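Local coordinates for protein gamma-glutamyltranspeptidase (Ggt) (Helicobacter pylori 26695, PDB 5BPK) that probably hydrolyses gamma-glutamyl bonds and transfers gamma-glutamyl groups to acceptors, as an N-terminal nucleophile (Ntn) hydrolase, at residues Asp129-Ala134 with Leu188-Ser193; Gly138-Met143 with Gly230-Gln235; Asn168-Ser173 with Asp209-Lys214. All blocks are in the same frame, centred on the assembly; numbering follows the deposited sequence.

Interaction 1 (Asp129-Ala134 with Leu188-Ser193); sequences DGYLAA and LKYSSS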
loop_
_atom_site.group_PDB
_atom_site.type_symbol
_atom_site.label_atom_id
_atom_site.label_comp_id
_atom_site.label_asym_id
_atom_site.label_seq_id
_atom_site.Cartn_x
_atom_site.Cartn_y
_atom_site.Cartn_z
ATOM N N ASP A 129 8.483 10.495 13.873
ATOM C CA ASP A 129 9.582 9.782 14.527
ATOM C C ASP A 129 9.162 9.389 15.942
ATOM O O ASP A 129 8.694 10.233 16.720
ATOM C CB ASP A 129 10.837 10.675 14.634
ATOM C CG ASP A 129 11.455 11.030 13.288
ATOM O OD1 ASP A 129 11.024 10.500 12.236
ATOM O OD2 ASP A 129 12.400 11.862 13.298
ATOM N N GLY A 130 9.360 8.123 16.296
ATOM C CA GLY A 130 9.174 7.658 17.663
ATOM C C GLY A 130 7.848 7.005 17.988
ATOM O O GLY A 130 7.067 6.663 17.100
ATOM N N TYR A 131 7.589 6.874 19.285
ATOM C CA TYR A 131 6.588 5.948 19.807
ATOM C C TYR A 131 5.141 6.457 19.738
ATOM O O TYR A 131 4.208 5.655 19.604
ATOM C CB TYR A 131 6.939 5.552 21.246
ATOM C CG TYR A 131 8.179 4.677 21.384
ATOM C CD1 TYR A 131 9.465 5.196 21.192
ATOM C CD2 TYR A 131 8.063 3.331 21.707
ATOM C CE1 TYR A 131 10.599 4.393 21.333
ATOM C CE2 TYR A 131 9.182 2.515 21.839
ATOM C CZ TYR A 131 10.452 3.049 21.645
ATOM O OH TYR A 131 11.564 2.251 21.788
ATOM N N LEU A 132 4.957 7.775 19.815
ATOM C CA LEU A 132 3.624 8.384 19.730
ATOM C C LEU A 132 3.082 8.362 18.291
ATOM O O LEU A 132 1.879 8.473 18.076
ATOM C CB LEU A 132 3.636 9.821 20.257
ATOM C CG LEU A 132 2.252 10.344 20.657
ATOM C CD1 LEU A 132 1.668 9.509 21.797
ATOM C CD2 LEU A 132 2.309 11.813 21.059
ATOM N N ALA A 133 3.982 8.219 17.320
ATOM C CA ALA A 133 3.614 8.178 15.901
ATOM C C ALA A 133 2.911 6.882 15.506
ATOM O O ALA A 133 2.394 6.784 14.386
ATOM C CB ALA A 133 4.855 8.357 15.030
ATOM N N ALA A 134 2.907 5.889 16.394
ATOM C CA ALA A 134 2.418 4.535 16.049
ATOM C C ALA A 134 0.943 4.301 16.349
ATOM O O ALA A 134 0.455 4.618 17.442
ATOM C CB ALA A 134 3.246 3.480 16.763
ATOM N N LEU A 188 19.152 6.540 15.388
ATOM C CA LEU A 188 20.022 6.953 16.490
ATOM C C LEU A 188 19.273 7.710 17.591
ATOM O O LEU A 188 19.827 7.937 18.671
ATOM C CB LEU A 188 21.215 7.771 15.969
ATOM C CG LEU A 188 22.331 6.958 15.311
ATOM C CD1 LEU A 188 23.216 7.831 14.451
ATOM C CD2 LEU A 188 23.165 6.198 16.357
ATOM N N LYS A 189 18.022 8.089 17.332
ATOM C CA LYS A 189 17.175 8.668 18.371
ATOM C C LYS A 189 16.648 7.669 19.401
ATOM O O LYS A 189 16.167 8.086 20.466
ATOM C CB LYS A 189 15.977 9.384 17.748
ATOM C CG LYS A 189 16.326 10.550 16.847
ATOM C CD LYS A 189 15.061 11.172 16.298
ATOM C CE LYS A 189 15.322 12.299 15.346
ATOM N NZ LYS A 189 14.048 13.054 15.079
ATOM N N TYR A 190 16.714 6.365 19.089
ATOM C CA TYR A 190 16.057 5.316 19.887
ATOM C C TYR A 190 17.036 4.231 20.296
ATOM O O TYR A 190 17.695 3.626 19.444
ATOM C CB TYR A 190 14.847 4.739 19.110
ATOM C CG TYR A 190 13.982 5.880 18.658
ATOM C CD1 TYR A 190 13.284 6.643 19.585
ATOM C CD2 TYR A 190 13.950 6.263 17.327
ATOM C CE1 TYR A 190 12.550 7.736 19.192
ATOM C CE2 TYR A 190 13.220 7.355 16.924
ATOM C CZ TYR A 190 12.529 8.088 17.860
ATOM O OH TYR A 190 11.818 9.183 17.443
ATOM N N SER A 191 17.158 4.018 21.606
ATOM C CA SER A 191 18.052 2.983 22.125
ATOM C C SER A 191 17.703 1.605 21.570
ATOM O O SER A 191 18.594 0.828 21.292
ATOM C CB SER A 191 18.075 2.976 23.662
ATOM O OG SER A 191 16.785 2.845 24.197
ATOM N N SER A 192 16.410 1.311 21.394
ATOM C CA SER A 192 15.990 0.033 20.821
ATOM C C SER A 192 16.536 -0.175 19.403
ATOM O O SER A 192 17.166 -1.195 19.126
ATOM C CB SER A 192 14.471 -0.051 20.821
ATOM O OG SER A 192 13.939 1.022 20.064
ATOM N N SER A 193 16.348 0.816 18.529
ATOM C CA SER A 193 16.811 0.727 17.151
ATOM C C SER A 193 18.330 0.743 16.999
ATOM O O SER A 193 18.870 0.165 16.050
ATOM C CB SER A 193 16.184 1.838 16.317
ATOM O OG SER A 193 14.777 1.711 16.323
HETATM O O HOH W 1 14.116 2.971 22.543
#

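Interaction 2 (Gly138-Met143 with Gly230-Gln235); sequences GTVAGM and GFYQGQ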
loop_
_atom_site.group_PDB
_atom_site.type_symbol
_atom_site.label_atom_id
_atom_site.label_comp_id
_atom_site.label_asym_id
_atom_site.label_seq_id
_atom_site.Cartn_x
_atom_site.Cartn_y
_atom_site.Cartn_z
ATOM N N GLY A 138 -1.695 -4.066 13.088
ATOM C CA GLY A 138 -2.677 -5.016 12.584
ATOM C C GLY A 138 -2.143 -6.184 11.784
ATOM O O GLY A 138 -2.877 -7.139 11.557
ATOM N N THR A 139 -0.883 -6.116 11.327
ATOM C CA THR A 139 -0.355 -7.138 10.409
ATOM C C THR A 139 -0.476 -8.571 10.907
ATOM O O THR A 139 -0.921 -9.430 10.165
ATOM C CB THR A 139 1.088 -6.839 10.031
ATOM O OG1 THR A 139 1.095 -5.615 9.287
ATOM C CG2 THR A 139 1.734 -7.973 9.208
ATOM N N VAL A 140 -0.077 -8.833 12.149
ATOM C CA VAL A 140 -0.096 -10.209 12.635
ATOM C C VAL A 140 -1.537 -10.747 12.686
ATOM O O VAL A 140 -1.813 -11.899 12.284
ATOM C CB VAL A 140 0.594 -10.341 13.999
ATOM C CG1 VAL A 140 0.402 -11.736 14.559
ATOM C CG2 VAL A 140 2.102 -10.007 13.859
ATOM N N ALA A 141 -2.453 -9.899 13.138
ATOM C CA ALA A 141 -3.873 -10.238 13.164
ATOM C C ALA A 141 -4.419 -10.485 11.751
ATOM O O ALA A 141 -5.245 -11.383 11.544
ATOM C CB ALA A 141 -4.660 -9.151 13.873
ATOM N N GLY A 142 -3.953 -9.690 10.787
ATOM C CA GLY A 142 -4.378 -9.831 9.405
ATOM C C GLY A 142 -3.902 -11.134 8.795
ATOM O O GLY A 142 -4.675 -11.830 8.122
ATOM N N MET A 143 -2.628 -11.465 9.014
ATOM C CA MET A 143 -2.088 -12.724 8.496
ATOM C C MET A 143 -2.862 -13.909 9.045
ATOM O O MET A 143 -3.248 -14.805 8.287
ATOM C CB MET A 143 -0.601 -12.887 8.832
ATOM C CG MET A 143 0.332 -11.872 8.174
ATOM S SD MET A 143 0.286 -11.802 6.372
ATOM C CE MET A 143 -0.555 -10.254 6.119
ATOM N N GLY A 230 0.343 -14.629 20.496
ATOM C CA GLY A 230 1.771 -14.491 20.794
ATOM C C GLY A 230 2.334 -13.103 20.542
ATOM O O GLY A 230 3.423 -12.760 21.024
ATOM N N PHE A 231 1.597 -12.303 19.775
ATOM C CA PHE A 231 1.937 -10.907 19.538
ATOM C C PHE A 231 1.099 -9.974 20.412
ATOM O O PHE A 231 1.643 -9.041 21.021
ATOM C CB PHE A 231 1.732 -10.556 18.060
ATOM C CG PHE A 231 2.128 -9.141 17.704
ATOM C CD1 PHE A 231 3.426 -8.859 17.304
ATOM C CD2 PHE A 231 1.211 -8.096 17.761
ATOM C CE1 PHE A 231 3.808 -7.563 16.974
ATOM C CE2 PHE A 231 1.594 -6.782 17.427
ATOM C CZ PHE A 231 2.888 -6.522 17.037
ATOM N N TYR A 232 -0.216 -10.208 20.446
ATOM C CA TYR A 232 -1.173 -9.278 21.066
ATOM C C TYR A 232 -1.396 -9.487 22.572
ATOM O O TYR A 232 -2.056 -8.661 23.208
ATOM C CB TYR A 232 -2.525 -9.295 20.322
ATOM C CG TYR A 232 -2.413 -8.760 18.896
ATOM C CD1 TYR A 232 -2.420 -7.388 18.639
ATOM C CD2 TYR A 232 -2.263 -9.630 17.821
ATOM C CE1 TYR A 232 -2.291 -6.895 17.338
ATOM C CE2 TYR A 232 -2.126 -9.159 16.515
ATOM C CZ TYR A 232 -2.138 -7.790 16.283
ATOM O OH TYR A 232 -1.995 -7.317 15.007
ATOM N N GLN A 233 -0.860 -10.583 23.118
ATOM C CA GLN A 233 -0.948 -10.888 24.547
ATOM C C GLN A 233 0.394 -11.438 25.045
ATOM O O GLN A 233 1.358 -11.537 24.290
ATOM C CB GLN A 233 -2.083 -11.893 24.804
ATOM C CG GLN A 233 -3.478 -11.411 24.375
ATOM C CD GLN A 233 -4.583 -12.398 24.723
ATOM O OE1 GLN A 233 -4.482 -13.147 25.697
ATOM N NE2 GLN A 233 -5.649 -12.394 23.930
ATOM N N GLY A 234 0.468 -11.782 26.325
ATOM C CA GLY A 234 1.679 -12.398 26.866
ATOM C C GLY A 234 2.921 -11.520 26.827
ATOM O O GLY A 234 2.828 -10.288 26.905
ATOM N N GLN A 235 4.086 -12.163 26.703
ATOM C CA GLN A 235 5.387 -11.483 26.833
ATOM C C GLN A 235 5.608 -10.375 25.804
ATOM O O GLN A 235 6.127 -9.322 26.144
ATOM C CB GLN A 235 6.540 -12.488 26.734
ATOM C CG GLN A 235 6.729 -13.345 27.977
ATOM C CD GLN A 235 7.641 -14.534 27.741
ATOM O OE1 GLN A 235 8.678 -14.421 27.084
ATOM N NE2 GLN A 235 7.262 -15.685 28.286
HETATM O O HOH W 2 0.909 -6.837 13.980
#

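Interaction 3 (Asn168-Ser173 with Asp209-Lys214); sequences NGYAIS and DLFVQK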
loop_
_atom_site.group_PDB
_atom_site.type_symbol
_atom_site.label_atom_id
_atom_site.label_comp_id
_atom_site.label_asym_id
_atom_site.label_seq_id
_atom_site.Cartn_x
_atom_site.Cartn_y
_atom_site.Cartn_z
ATOM N N ASN A 168 19.273 -16.878 11.106
ATOM C CA ASN A 168 20.534 -17.164 10.418
ATOM C C ASN A 168 21.053 -15.967 9.641
ATOM O O ASN A 168 22.244 -15.882 9.326
ATOM C CB ASN A 168 20.362 -18.359 9.464
ATOM C CG ASN A 168 19.864 -19.621 10.167
ATOM O OD1 ASN A 168 20.089 -19.821 11.358
ATOM N ND2 ASN A 168 19.190 -20.484 9.415
ATOM N N GLY A 169 20.145 -15.050 9.314
ATOM C CA GLY A 169 20.494 -13.840 8.610
ATOM C C GLY A 169 20.474 -13.915 7.099
ATOM O O GLY A 169 20.284 -14.983 6.493
ATOM N N TYR A 170 20.648 -12.742 6.504
ATOM C CA TYR A 170 20.762 -12.581 5.061
ATOM C C TYR A 170 21.671 -11.391 4.776
ATOM O O TYR A 170 21.868 -10.524 5.637
ATOM C CB TYR A 170 19.383 -12.376 4.406
ATOM C CG TYR A 170 18.652 -11.146 4.886
ATOM C CD1 TYR A 170 17.836 -11.183 6.011
ATOM C CD2 TYR A 170 18.783 -9.937 4.207
ATOM C CE1 TYR A 170 17.169 -10.033 6.458
ATOM C CE2 TYR A 170 18.126 -8.784 4.643
ATOM C CZ TYR A 170 17.315 -8.845 5.764
ATOM O OH TYR A 170 16.657 -7.715 6.210
ATOM N N ALA A 171 22.241 -11.371 3.577
ATOM C CA ALA A 171 23.187 -10.333 3.195
ATOM C C ALA A 171 22.462 -9.041 2.830
ATOM O O ALA A 171 21.498 -9.059 2.072
ATOM C CB ALA A 171 24.045 -10.803 2.027
ATOM N N ILE A 172 22.945 -7.925 3.369
ATOM C CA ILE A 172 22.384 -6.614 3.071
ATOM C C ILE A 172 22.670 -6.278 1.600
ATOM O O ILE A 172 23.802 -6.407 1.137
ATOM C CB ILE A 172 22.981 -5.513 4.003
ATOM C CG1 ILE A 172 22.559 -5.721 5.464
ATOM C CG2 ILE A 172 22.568 -4.121 3.532
ATOM C CD1 ILE A 172 21.068 -5.580 5.713
ATOM N N SER A 173 21.639 -5.869 0.868
ATOM C CA SER A 173 21.788 -5.506 -0.538
ATOM C C SER A 173 22.325 -4.081 -0.648
ATOM O O SER A 173 22.368 -3.348 0.346
ATOM C CB SER A 173 20.447 -5.621 -1.272
ATOM O OG SER A 173 19.521 -4.641 -0.824
ATOM N N ASP A 209 27.044 -7.290 4.324
ATOM C CA ASP A 209 27.066 -7.713 5.728
ATOM C C ASP A 209 25.902 -8.645 6.011
ATOM O O ASP A 209 24.817 -8.445 5.481
ATOM C CB ASP A 209 26.941 -6.527 6.698
ATOM C CG ASP A 209 28.213 -5.709 6.824
ATOM O OD1 ASP A 209 29.302 -6.167 6.410
ATOM O OD2 ASP A 209 28.120 -4.592 7.372
ATOM N N LEU A 210 26.139 -9.638 6.868
ATOM C CA LEU A 210 25.090 -10.533 7.350
ATOM C C LEU A 210 24.256 -9.806 8.403
ATOM O O LEU A 210 24.783 -9.342 9.422
ATOM C CB LEU A 210 25.700 -11.808 7.947
ATOM C CG LEU A 210 24.707 -12.931 8.237
ATOM C CD1 LEU A 210 24.151 -13.504 6.942
ATOM C CD2 LEU A 210 25.346 -14.016 9.078
ATOM N N PHE A 211 22.958 -9.699 8.136
ATOM C CA PHE A 211 22.007 -9.024 9.017
ATOM C C PHE A 211 21.172 -10.097 9.726
ATOM O O PHE A 211 20.344 -10.762 9.098
ATOM C CB PHE A 211 21.109 -8.105 8.194
ATOM C CG PHE A 211 20.219 -7.232 9.019
ATOM C CD1 PHE A 211 20.762 -6.334 9.919
ATOM C CD2 PHE A 211 18.845 -7.312 8.913
ATOM C CE1 PHE A 211 19.956 -5.533 10.697
ATOM C CE2 PHE A 211 18.031 -6.497 9.684
ATOM C CZ PHE A 211 18.590 -5.606 10.573
ATOM N N VAL A 212 21.422 -10.256 11.025
ATOM C CA VAL A 212 20.776 -11.265 11.860
ATOM C C VAL A 212 19.833 -10.556 12.821
ATOM O O VAL A 212 20.169 -9.491 13.355
ATOM C CB VAL A 212 21.833 -12.072 12.657
ATOM C CG1 VAL A 212 21.164 -13.076 13.571
ATOM C CG2 VAL A 212 22.790 -12.755 11.686
ATOM N N GLN A 213 18.653 -11.140 13.029
ATOM C CA GLN A 213 17.602 -10.516 13.843
ATOM C C GLN A 213 17.077 -11.474 14.901
ATOM O O GLN A 213 15.979 -12.023 14.789
ATOM C CB GLN A 213 16.474 -10.018 12.940
ATOM C CG GLN A 213 16.925 -8.904 12.020
ATOM C CD GLN A 213 15.828 -8.424 11.093
ATOM O OE1 GLN A 213 15.131 -7.445 11.389
ATOM N NE2 GLN A 213 15.664 -9.113 9.970
ATOM N N LYS A 214 17.878 -11.655 15.946
ATOM C CA LYS A 214 17.616 -12.650 16.964
ATOM C C LYS A 214 16.328 -12.387 17.758
ATOM O O LYS A 214 15.560 -13.313 18.009
ATOM C CB LYS A 214 18.820 -12.723 17.900
ATOM C CG LYS A 214 18.808 -13.887 18.851
ATOM C CD LYS A 214 20.097 -13.901 19.645
ATOM C CE LYS A 214 19.989 -14.747 20.884
ATOM N NZ LYS A 214 21.317 -14.945 21.502
#

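Interaction 1 (Asp129-Ala134 with Leu188-Ser193)
Lys-189 reaches Asp-129 through a chain that is extended beyond CG and carries NZ across the gap, with the charge at the far end. NZ donates to OD2 of Asp-129 at 2.7 Å in a salt bridge that uses the anti lone pair of that oxygen. The other carboxylate oxygen, OD1, has its own salt bridge to Arg-186, so the aspartate is held from both oxygens, and two positive charges should favour its ionised form.

Tyr-190 comes next and runs its ring in against the backbone turn at Gly-130. CZ of Tyr-190 lies 3.4 Å from Gly-130 CA, an approach that suits a residue without a side chain; the positive phi of Gly-130 suits glycine as well. The hydroxyl of Tyr-190 also touches CB of Asp-129 at 3.3 Å.

In the fold this is loop packing: the irregular chain between strand 97-102 and helix 139-150 is pressed against the start of helix 191-196. The edge of Tyr-131 is turned toward the face of Tyr-190 in an offset edge-to-face pair, the planes 72° apart and the centroids 6.0 Å from each other. CE1 of Tyr-131 makes the approach, 3.9 Å from Tyr-190 CD1.

Ser-192, in the first turn of the helix, gives its backbone N-H to a water at 3.1 Å, and that water donates to Tyr-131 OH at 2.8 Å. The same phenol oxygen bonds Asp-243 of helix 234-246, whereas Ser-192 OG bonds the carbonyl oxygen of Ser-29 of the other chain.

Interaction 2 (Gly138-Met143 with Gly230-Gln235)
Two successive aromatic residues, Phe-231 and Tyr-232, reach the start of helix 139-150 through different first torsions. Phe-231 carries CG opposite its backbone N (chi1 -177°), whereas Tyr-232 has CG opposite the carbonyl carbon (chi1 -66°), and the two rings are set against each other, Phe-231 CD2 over the face of Tyr-232. Val-140 packs against both. Its CG2 sits over one face of the Phe-231 ring, 4.2 Å from the centroid, a CH-pi contact; its CB lies 3.9 Å from Tyr-232 CE2. A beta-branched residue suits this place because its short, stiff branches can touch both aromatic residues at once.

Tyr-232 alone extends further, to Ala-141 and Gly-138. Its hydroxyl accepts the backbone N-H of Ala-141, which approaches the ring's edge near its plane, with N to OH 3.2 Å and an N-H...O angle of 155°. The small CB of Ala-141 lets the phenol close in, lying 3.4 Å from that oxygen, and CA of Gly-138 lies equally near. A water donates to Tyr-232 OH at 3.1 Å and accepts from Val-140 N at 2.9 Å. The ring of Phe-231 also meets that of Phe-35 of the other chain.

N-H groups of the first turn have no acceptor within the helix, and here the phenol and the water supply acceptors in a buried site. Tyr-232 OH also bonds the carbonyl oxygen of Pro-137, so the hydroxyl gives one hydrogen bond and takes two; the helix start probably makes these N-H groups good donors.

Interaction 3 (Asn168-Ser173 with Asp209-Lys214)
Tyr-170 and Phe-211 lie side by side and point the same way, on one face of a two-stranded antiparallel sheet. Their rings are nonetheless turned 77° apart, the edge of Phe-211 directed toward the face of Tyr-170 in an offset edge-to-face pair with centroids 5.9 Å from each other. Tyr-170 has CG between its backbone N and carbonyl carbon (chi1 61°), which brings the ring alongside its neighbour: Tyr-170 CZ is 3.8 Å from Phe-211 CD2.

Ile-172 packs obliquely against the same phenylalanine, its slender CD1 coming to 3.5 Å from Phe-211 CB. On the other face, Leu-210 lays CD1 across the backbone of Gly-169, 3.7 Å from its C. Glycine suits this place because a CB would collide with Leu-210 CG and Val-212 CG2, and because its phi is positive, as often just after a helix.

Tyr-170 and Phe-211 form the hydrogen-bonded pair of the sheet. Phe-211 N to Tyr-170 O is short at 2.8 Å, while the return bond from Tyr-170 N to Phe-211 O is longer at 3.3 Å; Ile-172 N adds a bond to Asp-209 O at 2.9 Å.

The polar ends of Tyr-170 and Gln-213 both bond the carbonyl oxygen of Val-74, tying the buried face to the C-terminal end of helix 61-75. Strand 170-171 links helices 155-168 and 174-187, the latter N-capped by Ser-173, and strand 210-211 leads to Gln-213, at the N-cap position of helix 214-226.

In the fold
The first segments of interactions 1, 2 and 3 come in that order along the chain, followed by the second segments of 1, 3 and 2. Interaction 3 is therefore nested inside the loop closed by interaction 2, while interaction 1 crosses both. Their centres form a near-even triangle, about 20 Å (1 to 2), 22 Å (1 to 3) and 24 Å (2 to 3) on a side. Residues 129-134 lead into helix 139-150, and interactions 1 and 2 both also meet the other chain. Interaction 1 joins loop to helix, interaction 2 helix to helix and interaction 3 strand to strand; through helix 139-150, interaction 2 also borders strand 97-102 of the four-stranded sheet.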